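Local coordinates for protein acyl-coenzyme A thioesterase THEM4 (Rhodococcus sp., PDB 2OV9) that probably hydrolyses medium- and long-chain fatty acyl-CoA thioesters to free fatty acids and coenzyme A, at residues S14-T19 with N146-K151; V102-L107 with D139-V144; V116-P121 with A135-H140; G176-M179 with K185-T188. One frame throughout, in Å; residues are numbered along the deposited sequence.

Interaction 1: residues S14-T19 with N146-K151; sequences SGTVLT and NAWGGK
Leu18 and Thr16 close on the six-membered ring of Trp148 from alternate positions, 16 and 18, of one short segment. Leu18 supplies both of its methyls. CD2 approaches the ring carbon CE3 of Trp148 at 3.6 Å, while CD1 sits nearer the root of the side chain, 4.0 Å from Trp148 CB. The leucine and the indole cross at about a right angle; both methyls of Leu18 lie on one side of the indole plane, spread from Trp148 CB to CZ3, and Thr16 CB is on that side too. Thr16 meets the far end of the ring with this branch carbon: its CB lies 4.0 Å from Trp148 CH2. Both approaches to the indole are oblique. Trp148 CG is anti to the backbone N (chi1 177°), which carries the indole well away from its helix. It can thereby bridge the distance from Leu18 CA to Trp148 CA, which is 8.2 Å. A hydrogen bond from Trp148 NE1 to Leu107 O restricts the rotation of the ring.

In the hotdog fold, this places the C-terminal end of the central helix, 131-148, against the short, weakly bonded strand 16-17, outermost in the sheet of this chain. The helix closes in a Schellman motif: Gly150, at a phi of 75°, is the first residue to leave helical geometry, with Gly150 N bonded to Ala147 O (2.8 Å) and Lys151 N to Asn146 O (2.8 Å). On the strand side, Gly15 and Thr16 together face Gly106 in a G1 beta bulge, and Thr16 OG1 is hydrogen-bonded to Pro13 O.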
loop_
_atom_site.group_PDB
_atom_site.type_symbol
_atom_site.label_atom_id
_atom_site.label_comp_id
_atom_site.label_asym_id
_atom_site.label_seq_id
_atom_site.Cartn_x
_atom_site.Cartn_y
_atom_site.Cartn_z
ATOM N N SER B 14 12.029 24.179 -11.956
ATOM C CA SER B 14 10.770 23.478 -12.124
ATOM C C SER B 14 11.034 22.235 -12.963
ATOM O O SER B 14 11.824 22.283 -13.925
ATOM C CB SER B 14 9.749 24.392 -12.812
ATOM O OG SER B 14 8.428 23.902 -12.624
ATOM N N GLY B 15 10.384 21.132 -12.604
ATOM C CA GLY B 15 10.558 19.868 -13.321
ATOM C C GLY B 15 11.698 19.023 -12.759
ATOM O O GLY B 15 12.072 18.008 -13.355
ATOM N N THR B 16 12.236 19.419 -11.610
ATOM C CA THR B 16 13.283 18.644 -10.960
ATOM C C THR B 16 12.681 17.316 -10.511
ATOM O O THR B 16 11.676 17.308 -9.798
ATOM C CB THR B 16 13.856 19.408 -9.735
ATOM O OG1 THR B 16 14.582 20.558 -10.204
ATOM C CG2 THR B 16 14.787 18.530 -8.942
ATOM N N VAL B 17 13.264 16.205 -10.957
ATOM C CA VAL B 17 12.763 14.887 -10.575
ATOM C C VAL B 17 13.172 14.692 -9.130
ATOM O O VAL B 17 14.347 14.833 -8.819
ATOM C CB VAL B 17 13.358 13.769 -11.451
ATOM C CG1 VAL B 17 12.811 12.393 -11.009
ATOM C CG2 VAL B 17 13.024 14.008 -12.927
ATOM N N LEU B 18 12.213 14.376 -8.257
ATOM C CA LEU B 18 12.486 14.247 -6.817
ATOM C C LEU B 18 12.710 12.817 -6.350
ATOM O O LEU B 18 13.443 12.551 -5.378
ATOM C CB LEU B 18 11.341 14.861 -6.026
ATOM C CG LEU B 18 11.133 16.353 -6.285
ATOM C CD1 LEU B 18 9.955 16.856 -5.516
ATOM C CD2 LEU B 18 12.381 17.119 -5.883
ATOM N N THR B 19 12.043 11.901 -7.031
ATOM C CA THR B 19 12.164 10.479 -6.761
ATOM C C THR B 19 13.448 9.957 -7.409
ATOM O O THR B 19 14.124 10.674 -8.144
ATOM C CB THR B 19 10.960 9.749 -7.307
ATOM O OG1 THR B 19 10.748 10.152 -8.668
ATOM C CG2 THR B 19 9.739 10.128 -6.495
ATOM N N ASN B 146 5.981 18.517 1.164
ATOM C CA ASN B 146 6.637 19.192 2.266
ATOM C C ASN B 146 8.153 19.306 2.100
ATOM O O ASN B 146 8.719 20.355 2.403
ATOM C CB ASN B 146 6.300 18.518 3.603
ATOM C CG ASN B 146 4.846 18.719 4.019
ATOM O OD1 ASN B 146 4.185 19.637 3.561
ATOM N ND2 ASN B 146 4.366 17.886 4.939
ATOM N N ALA B 147 8.819 18.237 1.657
ATOM C CA ALA B 147 10.271 18.305 1.406
ATOM C C ALA B 147 10.583 19.397 0.383
ATOM O O ALA B 147 11.475 20.214 0.584
ATOM C CB ALA B 147 10.806 16.964 0.909
ATOM N N TRP B 148 9.831 19.398 -0.710
ATOM C CA TRP B 148 10.029 20.318 -1.821
ATOM C C TRP B 148 9.742 21.758 -1.417
ATOM O O TRP B 148 10.301 22.721 -1.989
ATOM C CB TRP B 148 9.160 19.876 -3.003
ATOM C CG TRP B 148 9.186 20.763 -4.223
ATOM C CD1 TRP B 148 8.128 21.477 -4.740
ATOM C CD2 TRP B 148 10.298 20.995 -5.118
ATOM N NE1 TRP B 148 8.517 22.141 -5.892
ATOM C CE2 TRP B 148 9.840 21.872 -6.140
ATOM C CE3 TRP B 148 11.637 20.573 -5.141
ATOM C CZ2 TRP B 148 10.668 22.311 -7.177
ATOM C CZ3 TRP B 148 12.466 21.016 -6.181
ATOM C CH2 TRP B 148 11.976 21.879 -7.182
ATOM N N GLY B 149 8.884 21.914 -0.419
ATOM C CA GLY B 149 8.603 23.227 0.153
ATOM C C GLY B 149 9.598 23.598 1.249
ATOM O O GLY B 149 9.432 24.610 1.902
ATOM N N GLY B 150 10.619 22.769 1.459
ATOM C CA GLY B 150 11.668 23.059 2.436
ATOM C C GLY B 150 11.252 22.869 3.884
ATOM O O GLY B 150 11.863 23.443 4.800
ATOM N N LYS B 151 10.221 22.055 4.102
ATOM C CA LYS B 151 9.745 21.781 5.457
ATOM C C LYS B 151 9.730 20.285 5.759
ATOM O O LYS B 151 9.837 19.444 4.869
ATOM C CB LYS B 151 8.356 22.391 5.677
ATOM C CG LYS B 151 8.344 23.904 5.929
ATOM C CD LYS B 151 8.952 24.286 7.301
ATOM C CE LYS B 151 7.986 24.043 8.474
ATOM N NZ LYS B 151 8.583 24.287 9.847
#

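Interaction 2: residues V102-L107 with D139-V144; sequences VVLEGL and DHVLGV
The central helix of a hotdog fold, residues 131-148, is met here by Leu104, whose side chain reaches two helix residues one turn apart, Val141 and Val144. The two leucine methyls divide the work. CD1 of Leu104 lies 3.7 Å from CG2 of Val144 and 4.0 Å from Val144 CG1, so it addresses both branches of that valine. CD2 of Leu104 turns to the earlier residue and stands 4.3 Å from Val141 CG2, a looser touch. With CG of Leu104 anti to its carbonyl carbon (chi1 -58°), the isobutyl group projects at the helix, and the gap of 8.2 Å between Leu104 CA and Val141 CA is filled by side chains alone. Val144 carries CG2 beside its own backbone N, the position from which this methyl makes the closest approach of the contact.

Every touching residue is buried, and the interaction is wholly apolar. The backbone of Leu104 is held by the 14-19 segment: its N bonds to Thr19 OG1, and its main chain pairs with Leu18. Val141 also rests on Leu174, so it touches both the 102-107 segment and strand 171-182. Next to Val141, His140 has its ND1 hydrogen-bonded to His130 NE2 of the second subunit. A long helix packed by aliphatic side chains against a curved antiparallel sheet is the arrangement of hotdog-fold proteins, here within a dimer.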
loop_
_atom_site.group_PDB
_atom_site.type_symbol
_atom_site.label_atom_id
_atom_site.label_comp_id
_atom_site.label_asym_id
_atom_site.label_seq_id
_atom_site.Cartn_x
_atom_site.Cartn_y
_atom_site.Cartn_z
ATOM N N VAL B 102 5.856 5.299 -8.146
ATOM C CA VAL B 102 5.450 6.637 -8.575
ATOM C C VAL B 102 6.681 7.512 -8.760
ATOM O O VAL B 102 7.562 7.527 -7.913
ATOM C CB VAL B 102 4.476 7.297 -7.564
ATOM C CG1 VAL B 102 3.972 8.650 -8.140
ATOM C CG2 VAL B 102 3.278 6.371 -7.289
ATOM N N VAL B 103 6.721 8.232 -9.874
ATOM C CA VAL B 103 7.774 9.195 -10.175
ATOM C C VAL B 103 7.182 10.584 -9.912
ATOM O O VAL B 103 6.056 10.876 -10.368
ATOM C CB VAL B 103 8.169 9.070 -11.659
ATOM C CG1 VAL B 103 9.169 10.128 -12.056
ATOM C CG2 VAL B 103 8.727 7.650 -11.928
ATOM N N LEU B 104 7.911 11.425 -9.179
ATOM C CA LEU B 104 7.409 12.762 -8.844
ATOM C C LEU B 104 8.385 13.865 -9.224
ATOM O O LEU B 104 9.613 13.704 -9.086
ATOM C CB LEU B 104 7.088 12.874 -7.348
ATOM C CG LEU B 104 6.069 11.892 -6.796
ATOM C CD1 LEU B 104 6.185 11.849 -5.241
ATOM C CD2 LEU B 104 4.669 12.265 -7.281
ATOM N N GLU B 105 7.829 14.984 -9.693
ATOM C CA GLU B 105 8.646 16.162 -9.933
ATOM C C GLU B 105 8.180 17.342 -9.104
ATOM O O GLU B 105 7.017 17.421 -8.725
ATOM C CB GLU B 105 8.715 16.510 -11.416
ATOM C CG GLU B 105 7.410 16.852 -12.030
ATOM C CD GLU B 105 7.492 16.927 -13.558
ATOM O OE1 GLU B 105 8.613 16.966 -14.130
ATOM O OE2 GLU B 105 6.421 16.933 -14.194
ATOM N N GLY B 106 9.117 18.229 -8.778
ATOM C CA GLY B 106 8.766 19.476 -8.107
ATOM C C GLY B 106 8.567 20.584 -9.127
ATOM O O GLY B 106 9.337 20.700 -10.094
ATOM N N LEU B 107 7.531 21.395 -8.915
ATOM C CA LEU B 107 7.239 22.504 -9.813
ATOM C C LEU B 107 7.523 23.860 -9.139
ATOM O O LEU B 107 7.637 23.943 -7.902
ATOM C CB LEU B 107 5.794 22.424 -10.324
ATOM C CG LEU B 107 5.253 21.093 -10.849
ATOM C CD1 LEU B 107 3.771 21.275 -11.250
ATOM C CD2 LEU B 107 6.088 20.580 -12.051
ATOM N N ASP B 139 -0.855 10.329 0.975
ATOM C CA ASP B 139 -0.040 10.558 2.157
ATOM C C ASP B 139 1.425 10.831 1.757
ATOM O O ASP B 139 2.016 11.863 2.136
ATOM C CB ASP B 139 -0.130 9.352 3.099
ATOM C CG ASP B 139 0.734 9.514 4.327
ATOM O OD1 ASP B 139 0.316 10.213 5.257
ATOM O OD2 ASP B 139 1.842 8.959 4.368
ATOM N N HIS B 140 2.009 9.907 0.997
ATOM C CA HIS B 140 3.379 10.062 0.537
ATOM C C HIS B 140 3.642 11.326 -0.273
ATOM O O HIS B 140 4.635 12.017 -0.048
ATOM C CB HIS B 140 3.842 8.871 -0.305
ATOM C CG HIS B 140 5.327 8.830 -0.449
ATOM N ND1 HIS B 140 6.149 8.396 0.568
ATOM C CD2 HIS B 140 6.142 9.271 -1.436
ATOM C CE1 HIS B 140 7.412 8.528 0.198
ATOM N NE2 HIS B 140 7.436 9.040 -1.021
ATOM N N VAL B 141 2.783 11.605 -1.250
ATOM C CA VAL B 141 2.900 12.849 -2.004
ATOM C C VAL B 141 2.950 14.096 -1.122
ATOM O O VAL B 141 3.720 15.021 -1.415
ATOM C CB VAL B 141 1.773 12.983 -3.059
ATOM C CG1 VAL B 141 1.914 14.290 -3.812
ATOM C CG2 VAL B 141 1.903 11.834 -4.038
ATOM N N LEU B 142 2.119 14.138 -0.067
ATOM C CA LEU B 142 2.152 15.272 0.879
ATOM C C LEU B 142 3.518 15.375 1.558
ATOM O O LEU B 142 4.035 16.476 1.748
ATOM C CB LEU B 142 1.050 15.169 1.967
ATOM C CG LEU B 142 -0.414 15.149 1.491
ATOM C CD1 LEU B 142 -1.339 15.242 2.690
ATOM C CD2 LEU B 142 -0.660 16.289 0.523
ATOM N N GLY B 143 4.094 14.230 1.921
ATOM C CA GLY B 143 5.468 14.202 2.462
ATOM C C GLY B 143 6.497 14.785 1.512
ATOM O O GLY B 143 7.390 15.530 1.908
ATOM N N VAL B 144 6.377 14.435 0.241
ATOM C CA VAL B 144 7.288 14.928 -0.762
ATOM C C VAL B 144 7.050 16.414 -0.995
ATOM O O VAL B 144 8.010 17.171 -1.159
ATOM C CB VAL B 144 7.130 14.148 -2.087
ATOM C CG1 VAL B 144 8.027 14.725 -3.168
ATOM C CG2 VAL B 144 7.446 12.667 -1.876
#

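Interaction 3: residues V116-P121 with A135-H140; sequences VTLTIP and ALLLDH
Leu137 and Leu118 point their side chains at each other and meet tip to tip, CD1 of Leu118 lying 3.8 Å from CD1 of Leu137. The same Leu137 CD1 is also approached by CG1 of Val116, at a looser 4.4 Å, so a single methyl from the helix receives two residues of the other segment. Val116 and Leu118 are two apart in extended chain, and both direct their side chains toward the helix. Each leucine has CG anti to its carbonyl carbon, with chi1 of -57° in Leu137; the CA atoms of Leu118 and Leu137 are 11.1 Å apart, a gap spanned by the two leucine side chains.

The contact lies where the hotdog helix 131-148 packs on Val116 of strand 112-117 and on Leu118, just beyond it, and all three touching residues are buried. A second shell fixes the strand side: Val116 is backbone-bonded to Leu172 and Leu118 to Phe169, while the Leu118 side chain also leans on Pro100. On the helix, the regular turn under Leu137 is marked by the bond from Asp139 N to Ala135 O, 2.8 Å long. The neighbouring Leu138 packs on Val201 and Val203 of strand 199-208. Farther out lies the dimer interface, where Ala135 packs on Ala135 of the second subunit and Pro121 O is hydrogen-bonded to Asn96 ND2 of that subunit.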
loop_
_atom_site.group_PDB
_atom_site.type_symbol
_atom_site.label_atom_id
_atom_site.label_comp_id
_atom_site.label_asym_id
_atom_site.label_seq_id
_atom_site.Cartn_x
_atom_site.Cartn_y
_atom_site.Cartn_z
ATOM N N VAL B 116 0.666 8.223 -12.654
ATOM C CA VAL B 116 0.858 6.788 -12.480
ATOM C C VAL B 116 -0.345 6.047 -13.054
ATOM O O VAL B 116 -1.475 6.462 -12.863
ATOM C CB VAL B 116 1.023 6.445 -10.967
ATOM C CG1 VAL B 116 -0.276 6.713 -10.190
ATOM C CG2 VAL B 116 1.490 4.976 -10.774
ATOM N N THR B 117 -0.086 4.952 -13.753
ATOM C CA THR B 117 -1.137 4.090 -14.245
ATOM C C THR B 117 -1.105 2.850 -13.343
ATOM O O THR B 117 -0.102 2.143 -13.306
ATOM C CB THR B 117 -0.874 3.717 -15.703
ATOM O OG1 THR B 117 -0.991 4.901 -16.495
ATOM C CG2 THR B 117 -1.893 2.703 -16.180
ATOM N N LEU B 118 -2.178 2.606 -12.591
ATOM C CA LEU B 118 -2.165 1.522 -11.604
ATOM C C LEU B 118 -2.782 0.228 -12.095
ATOM O O LEU B 118 -3.674 0.227 -12.934
ATOM C CB LEU B 118 -2.818 1.968 -10.285
ATOM C CG LEU B 118 -2.133 3.066 -9.487
ATOM C CD1 LEU B 118 -3.072 3.623 -8.407
ATOM C CD2 LEU B 118 -0.827 2.569 -8.832
ATOM N N THR B 119 -2.301 -0.866 -11.520
ATOM C CA THR B 119 -2.539 -2.233 -11.977
ATOM C C THR B 119 -3.263 -3.077 -10.932
ATOM O O THR B 119 -3.503 -2.615 -9.795
ATOM C CB THR B 119 -1.199 -2.898 -12.236
ATOM O OG1 THR B 119 -0.358 -2.664 -11.099
ATOM C CG2 THR B 119 -0.526 -2.305 -13.484
ATOM N N ILE B 120 -3.587 -4.322 -11.285
ATOM C CA ILE B 120 -4.529 -5.082 -10.447
ATOM C C ILE B 120 -4.129 -5.372 -9.003
ATOM O O ILE B 120 -4.991 -5.612 -8.201
ATOM C CB ILE B 120 -5.104 -6.393 -11.058
ATOM C CG1 ILE B 120 -4.014 -7.377 -11.477
ATOM C CG2 ILE B 120 -6.156 -6.106 -12.148
ATOM C CD1 ILE B 120 -4.597 -8.800 -11.638
ATOM N N PRO B 121 -2.830 -5.399 -8.670
ATOM C CA PRO B 121 -2.532 -5.568 -7.230
ATOM C C PRO B 121 -3.086 -4.467 -6.345
ATOM O O PRO B 121 -3.279 -4.691 -5.133
ATOM C CB PRO B 121 -0.994 -5.534 -7.199
ATOM C CG PRO B 121 -0.606 -6.094 -8.498
ATOM C CD PRO B 121 -1.581 -5.421 -9.453
ATOM N N ALA B 135 -5.235 6.606 -0.476
ATOM C CA ALA B 135 -4.803 7.271 0.753
ATOM C C ALA B 135 -3.285 7.137 0.926
ATOM O O ALA B 135 -2.610 8.119 1.307
ATOM C CB ALA B 135 -5.571 6.689 1.984
ATOM N N LEU B 136 -2.747 5.935 0.640
ATOM C CA LEU B 136 -1.300 5.698 0.787
ATOM C C LEU B 136 -0.531 6.613 -0.160
ATOM O O LEU B 136 0.445 7.263 0.244
ATOM C CB LEU B 136 -0.933 4.227 0.518
ATOM C CG LEU B 136 0.509 3.850 0.138
ATOM C CD1 LEU B 136 1.546 4.018 1.285
ATOM C CD2 LEU B 136 0.552 2.408 -0.309
ATOM N N LEU B 137 -0.944 6.651 -1.427
ATOM C CA LEU B 137 -0.229 7.462 -2.424
ATOM C C LEU B 137 -0.263 8.927 -2.020
ATOM O O LEU B 137 0.774 9.603 -2.039
ATOM C CB LEU B 137 -0.829 7.310 -3.845
ATOM C CG LEU B 137 -0.907 5.908 -4.462
ATOM C CD1 LEU B 137 -1.261 5.950 -5.963
ATOM C CD2 LEU B 137 0.375 5.185 -4.239
ATOM N N LEU B 138 -1.444 9.407 -1.637
ATOM C CA LEU B 138 -1.629 10.840 -1.285
ATOM C C LEU B 138 -0.830 11.202 -0.026
ATOM O O LEU B 138 -0.194 12.250 0.035
ATOM C CB LEU B 138 -3.121 11.212 -1.127
ATOM C CG LEU B 138 -3.836 11.431 -2.481
ATOM C CD1 LEU B 138 -5.328 11.516 -2.295
ATOM C CD2 LEU B 138 -3.346 12.693 -3.149
ATOM N N ASP B 139 -0.855 10.329 0.975
ATOM C CA ASP B 139 -0.040 10.558 2.157
ATOM C C ASP B 139 1.425 10.831 1.757
ATOM O O ASP B 139 2.016 11.863 2.136
ATOM C CB ASP B 139 -0.130 9.352 3.099
ATOM C CG ASP B 139 0.734 9.514 4.327
ATOM O OD1 ASP B 139 0.316 10.213 5.257
ATOM O OD2 ASP B 139 1.842 8.959 4.368
ATOM N N HIS B 140 2.009 9.907 0.997
ATOM C CA HIS B 140 3.379 10.062 0.537
ATOM C C HIS B 140 3.642 11.326 -0.273
ATOM O O HIS B 140 4.635 12.017 -0.048
ATOM C CB HIS B 140 3.842 8.871 -0.305
ATOM C CG HIS B 140 5.327 8.830 -0.449
ATOM N ND1 HIS B 140 6.149 8.396 0.568
ATOM C CD2 HIS B 140 6.142 9.271 -1.436
ATOM C CE1 HIS B 140 7.412 8.528 0.198
ATOM N NE2 HIS B 140 7.436 9.040 -1.021
#

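Interaction 4: residues G176-M179 with K185-T188; sequences GKLM and KITT
Thr188 faces Leu178 across the hairpin of strands 171-182 and 185-194, an antiparallel non-hydrogen-bonded pair whose CA atoms are 4.2 Å apart. Starting at its root, CB of Thr188 lies 4.0 Å from Lys177 O. The methyl CG2 goes closer, to 3.3 Å from the same oxygen, Lys177 O, and thus packs against the peptide that leads into Leu178. OG1 departs on the other branch. With chi1 at -41° it stands beside the backbone N of Thr188, and there it is hydrogen-bonded to Asn146 OD1 of helix 131-148. Each branch therefore has its own task: the methyl faces the neighbouring strand, the hydroxyl the helix.

The strands are joined directly by Met179 N, a selenomethionine amide that donates to Thr187 O at 2.6 Å. The bond is fairly straight, with 161° at the hydrogen, and it arrives in the carbonyl plane at a C=O...N angle of 154°. Thr187 is backbone-bonded to Ser180 as well, which, with Met179 near helical backbone angles, is consistent with a classic beta bulge. Beside the pair, Leu178 and Ile186 cross at about a right angle, and CG2 of Ile186 is 3.8 Å from Leu178 CD1 and 3.9 Å from Leu178 CG.

Chemically the contact is mixed. A backbone amide bond joins the strands, methyl groups fill in beside it, and the buried Thr188 hydroxyl finds its partner on the helix, so that sheet and helix are tied by a polar link within mainly apolar surroundings.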
loop_
_atom_site.group_PDB
_atom_site.type_symbol
_atom_site.label_atom_id
_atom_site.label_comp_id
_atom_site.label_asym_id
_atom_site.label_seq_id
_atom_site.Cartn_x
_atom_site.Cartn_y
_atom_site.Cartn_z
ATOM N N GLY B 176 0.485 17.452 -4.849
ATOM C CA GLY B 176 0.511 17.858 -3.435
ATOM C C GLY B 176 1.155 19.234 -3.339
ATOM O O GLY B 176 1.975 19.595 -4.183
ATOM N N LYS B 177 0.782 19.996 -2.321
ATOM C CA LYS B 177 1.381 21.308 -2.073
ATOM C C LYS B 177 1.244 21.682 -0.606
ATOM O O LYS B 177 0.188 21.516 -0.012
ATOM C CB LYS B 177 0.758 22.380 -2.956
ATOM C CG LYS B 177 1.410 23.754 -2.821
ATOM C CD LYS B 177 0.880 24.729 -3.862
ATOM C CE LYS B 177 1.416 26.104 -3.577
ATOM N NZ LYS B 177 1.012 27.058 -4.633
ATOM N N LEU B 178 2.342 22.163 -0.034
ATOM C CA LEU B 178 2.333 22.668 1.308
ATOM C C LEU B 178 1.502 23.939 1.225
ATOM O O LEU B 178 1.726 24.775 0.331
ATOM C CB LEU B 178 3.757 22.991 1.774
ATOM C CG LEU B 178 3.962 23.512 3.193
ATOM C CD1 LEU B 178 5.369 23.137 3.676
ATOM C CD2 LEU B 178 3.757 25.020 3.279
HETATM N N MSE B 179 0.542 24.065 2.132
HETATM C CA MSE B 179 -0.420 25.149 2.054
HETATM C C MSE B 179 -0.131 26.252 3.058
HETATM O O MSE B 179 -0.230 27.428 2.718
HETATM C CB MSE B 179 -1.841 24.618 2.214
HETATM C CG MSE B 179 -2.189 23.555 1.201
HETATM SE SE MSE B 179 -2.187 24.255 -0.628
HETATM C CE MSE B 179 -3.784 25.389 -0.476
ATOM N N LYS B 185 3.594 23.548 13.023
ATOM C CA LYS B 185 2.427 22.991 12.359
ATOM C C LYS B 185 2.393 23.272 10.854
ATOM O O LYS B 185 2.387 24.429 10.416
ATOM C CB LYS B 185 1.146 23.479 13.041
ATOM C CG LYS B 185 1.162 23.238 14.554
ATOM C CD LYS B 185 -0.240 23.139 15.147
ATOM C CE LYS B 185 -0.282 22.073 16.250
ATOM N NZ LYS B 185 -1.374 22.281 17.251
ATOM N N ILE B 186 2.349 22.199 10.076
ATOM C CA ILE B 186 2.313 22.298 8.626
ATOM C C ILE B 186 0.995 21.751 8.114
ATOM O O ILE B 186 0.552 20.695 8.558
ATOM C CB ILE B 186 3.473 21.517 7.996
ATOM C CG1 ILE B 186 4.806 22.105 8.466
ATOM C CG2 ILE B 186 3.352 21.524 6.453
ATOM C CD1 ILE B 186 5.842 21.067 8.832
ATOM N N THR B 187 0.371 22.485 7.192
ATOM C CA THR B 187 -0.806 22.001 6.476
ATOM C C THR B 187 -0.472 21.795 5.015
ATOM O O THR B 187 0.057 22.706 4.351
ATOM C CB THR B 187 -1.987 22.982 6.566
ATOM O OG1 THR B 187 -2.431 23.062 7.922
ATOM C CG2 THR B 187 -3.153 22.499 5.719
ATOM N N THR B 188 -0.837 20.613 4.514
ATOM C CA THR B 188 -0.530 20.204 3.164
ATOM C C THR B 188 -1.772 19.611 2.505
ATOM O O THR B 188 -2.541 18.903 3.162
ATOM C CB THR B 188 0.597 19.170 3.199
ATOM O OG1 THR B 188 1.577 19.579 4.161
ATOM C CG2 THR B 188 1.281 19.017 1.824
#

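In the fold
Interactions 1, 2 and 3 follow helix 131-148 from its C-terminal end back toward its middle, each pressing it against a different part of one antiparallel sheet. Interactions 1 and 2 touch through neighbouring strands of the sheet, and the indole of the first also reaches the second, with Trp148 CE2 3.3 Å from Gly106 CA. Interactions 2 and 3 share Asp139 and His140, lie with their centres about 12 Å apart, and both touch the second subunit. Interaction 4 binds two strands of the sheet but also meets the helix, since Leu142 CD2 of interaction 2 is 3.6 Å from Thr188 CG2. Interactions 3 and 4 do not touch; their centres are about 20 Å apart.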